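Local coordinates for soluble lytic transglycosylase B3 (Pseudomonas aeruginosa, PDB 5ANZ), which probably acts as a lytic transglycosylase that cleaves the peptidoglycan of the bacterial cell wall and carries a bound calcium ion, at residues A54-Q57 against Q58-G62. Numbering follows the deposited sequence.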
ATOM      1  N   ALA A  54      -9.982  24.396  21.935  1.00 48.53           N
ATOM      2  CA  ALA A  54     -10.388  25.042  20.693  1.00 51.38           C
ATOM      3  C   ALA A  54     -10.933  24.002  19.718  1.00 42.19           C
ATOM      4  O   ALA A  54     -11.930  24.250  19.037  1.00 52.72           O
ATOM      5  CB  ALA A  54      -9.222  25.807  20.072  1.00 50.83           C
ATOM      6  N   PHE A  55     -10.290  22.837  19.658  1.00 39.18           N
ATOM      7  CA  PHE A  55     -10.781  21.771  18.792  1.00 37.29           C
ATOM      8  C   PHE A  55     -12.121  21.230  19.293  1.00 42.88           C
ATOM      9  O   PHE A  55     -12.956  20.802  18.505  1.00 37.62           O
ATOM     10  CB  PHE A  55      -9.774  20.624  18.677  1.00 35.38           C
ATOM     11  CG  PHE A  55     -10.294  19.454  17.885  1.00 33.19           C
ATOM     12  CD1 PHE A  55     -10.532  19.572  16.519  1.00 33.21           C
ATOM     13  CD2 PHE A  55     -10.573  18.253  18.505  1.00 31.52           C
ATOM     14  CE1 PHE A  55     -11.025  18.496  15.789  1.00 32.28           C
ATOM     15  CE2 PHE A  55     -11.066  17.177  17.782  1.00 38.97           C
ATOM     16  CZ  PHE A  55     -11.296  17.306  16.417  1.00 31.54           C
ATOM     17  N   ARG A  56     -12.330  21.258  20.607  1.00 40.85           N
ATOM     18  CA  ARG A  56     -13.570  20.744  21.175  1.00 38.88           C
ATOM     19  C   ARG A  56     -14.754  21.535  20.618  1.00 41.52           C
ATOM     20  O   ARG A  56     -15.832  20.981  20.391  1.00 44.72           O
ATOM     21  CB  ARG A  56     -13.536  20.812  22.709  1.00 39.87           C
ATOM     22  CG  ARG A  56     -14.726  20.165  23.430  1.00 40.86           C
ATOM     23  CD  ARG A  56     -14.531  20.263  24.951  1.00 47.45           C
ATOM     24  NE  ARG A  56     -15.416  19.397  25.730  1.00 45.49           N
ATOM     25  CZ  ARG A  56     -16.548  19.805  26.299  1.00 55.40           C
ATOM     26  NH1 ARG A  56     -16.940  21.061  26.161  1.00 54.15           N
ATOM     27  NH2 ARG A  56     -17.294  18.960  27.001  1.00 59.75           N
ATOM     28  N   GLN A  57     -14.543  22.827  20.385  1.00 43.63           N
ATOM     29  CA  GLN A  57     -15.559  23.655  19.753  1.00 46.48           C
ATOM     30  C   GLN A  57     -15.880  23.157  18.343  1.00 45.73           C
ATOM     31  O   GLN A  57     -17.043  23.094  17.953  1.00 55.61           O
ATOM     32  CB  GLN A  57     -15.118  25.119  19.715  1.00 55.23           C
ATOM     33  CG  GLN A  57     -15.129  25.790  21.076  1.00 63.59           C
ATOM     34  CD  GLN A  57     -16.519  25.820  21.696  1.00 77.38           C
ATOM     35  OE1 GLN A  57     -17.527  25.830  20.986  1.00 85.45           O
ATOM     36  NE2 GLN A  57     -16.579  25.826  23.024  1.00 67.22           N
ATOM     37  N   GLN A  58     -14.854  22.780  17.587  1.00 43.60           N
ATOM     38  CA  GLN A  58     -15.067  22.299  16.225  1.00 44.45           C
ATOM     39  C   GLN A  58     -15.746  20.934  16.213  1.00 47.02           C
ATOM     40  O   GLN A  58     -16.547  20.641  15.326  1.00 47.84           O
ATOM     41  CB  GLN A  58     -13.737  22.231  15.470  1.00 50.27           C
ATOM     42  CG  GLN A  58     -13.081  23.585  15.286  1.00 57.85           C
ATOM     43  CD  GLN A  58     -11.697  23.483  14.694  1.00 57.68           C
ATOM     44  OE1 GLN A  58     -10.885  22.664  15.123  1.00 47.57           O
ATOM     45  NE2 GLN A  58     -11.419  24.315  13.698  1.00 70.79           N
ATOM     46  N   ALA A  59     -15.412  20.092  17.190  1.00 40.30           N
ATOM     47  CA  ALA A  59     -16.033  18.778  17.297  1.00 39.69           C
ATOM     48  C   ALA A  59     -17.516  18.896  17.649  1.00 45.84           C
ATOM     49  O   ALA A  59     -18.354  18.198  17.068  1.00 46.52           O
ATOM     50  CB  ALA A  59     -15.301  17.922  18.329  1.00 39.23           C
ATOM     51  N   LEU A  60     -17.840  19.773  18.599  1.00 45.97           N
ATOM     52  CA  LEU A  60     -19.224  20.019  18.966  1.00 56.01           C
ATOM     53  C   LEU A  60     -20.007  20.534  17.763  1.00 53.93           C
ATOM     54  O   LEU A  60     -21.130  20.108  17.511  1.00 52.72           O
ATOM     55  CB  LEU A  60     -19.309  21.029  20.116  1.00 64.74           C
ATOM     56  CG  LEU A  60     -18.801  20.594  21.491  1.00 65.03           C
ATOM     57  CD1 LEU A  60     -18.826  21.771  22.466  1.00 71.18           C
ATOM     58  CD2 LEU A  60     -19.637  19.440  22.019  1.00 62.52           C
ATOM     59  N   ALA A  61     -19.395  21.460  17.030  1.00 57.16           N
ATOM     60  CA  ALA A  61     -20.005  22.036  15.840  1.00 59.84           C
ATOM     61  C   ALA A  61     -20.125  21.000  14.728  1.00 63.31           C
ATOM     62  O   ALA A  61     -20.884  21.184  13.776  1.00 75.96           O
ATOM     63  CB  ALA A  61     -19.199  23.232  15.363  1.00 63.25           C
ATOM     64  N   GLY A  62     -19.369  19.912  14.853  1.00 49.32           N
ATOM     65  CA  GLY A  62     -19.388  18.850  13.865  1.00 56.68           C
ATOM     66  C   GLY A  62     -20.308  17.697  14.226  1.00 63.16           C
ATOM     67  O   GLY A  62     -20.354  16.695  13.515  1.00 66.77           O
TER
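F55 and Q58, three residues apart near the C-terminal end of helix 48-61, meet through a ring edge and an amide oxygen. OE1 of Q58 approaches F55 CD1 to 3.4 Å, close to the plane of the ring, while the amide itself stands nearly perpendicular to it (89°). The oxygen thus faces the weakly positive C-H rim rather than the pi cloud. CG of Q58 lies anti to its carbonyl carbon (chi1 -64°) and the chain runs on extended, which carries the amide back along the helix beside F55.

The backbone bonds are alpha-helical, i to i+4. A59 N donates to F55 O at 2.9 Å, almost in line with the carbonyl; L60 N reaches R56 O and A61 N reaches Q57 O, each at 3.0 Å. F55 O also receives a weak, strongly bent bond from Q58 N.

F55 and A59 form the apolar pair between the segments, F55 CE2 lying 4.3 Å from A59 CB, one helical turn on. Both side chains are buried against L181 of helix 170-186 and F69 of helix 66-73, and the F55 ring also meets that of W51, the two planes nearly parallel. L60 instead sets aliphatic carbons against polar atoms of R56: its CG lies against R56 O at 3.2 Å, and its CD1 comes to 4.2 Å from R56 NH1. The extended R56 side chain ends in a salt bridge from NH2 to D70.

The helix is therefore amphipathic: F55 and A59 pack one face against helices 66-73 and 170-186, R56 ties its flank to helix 66-73 by charge, and the glutamine amides lie on the exposed side, where Q58 would make a weakly favourable contact with the aromatic edge.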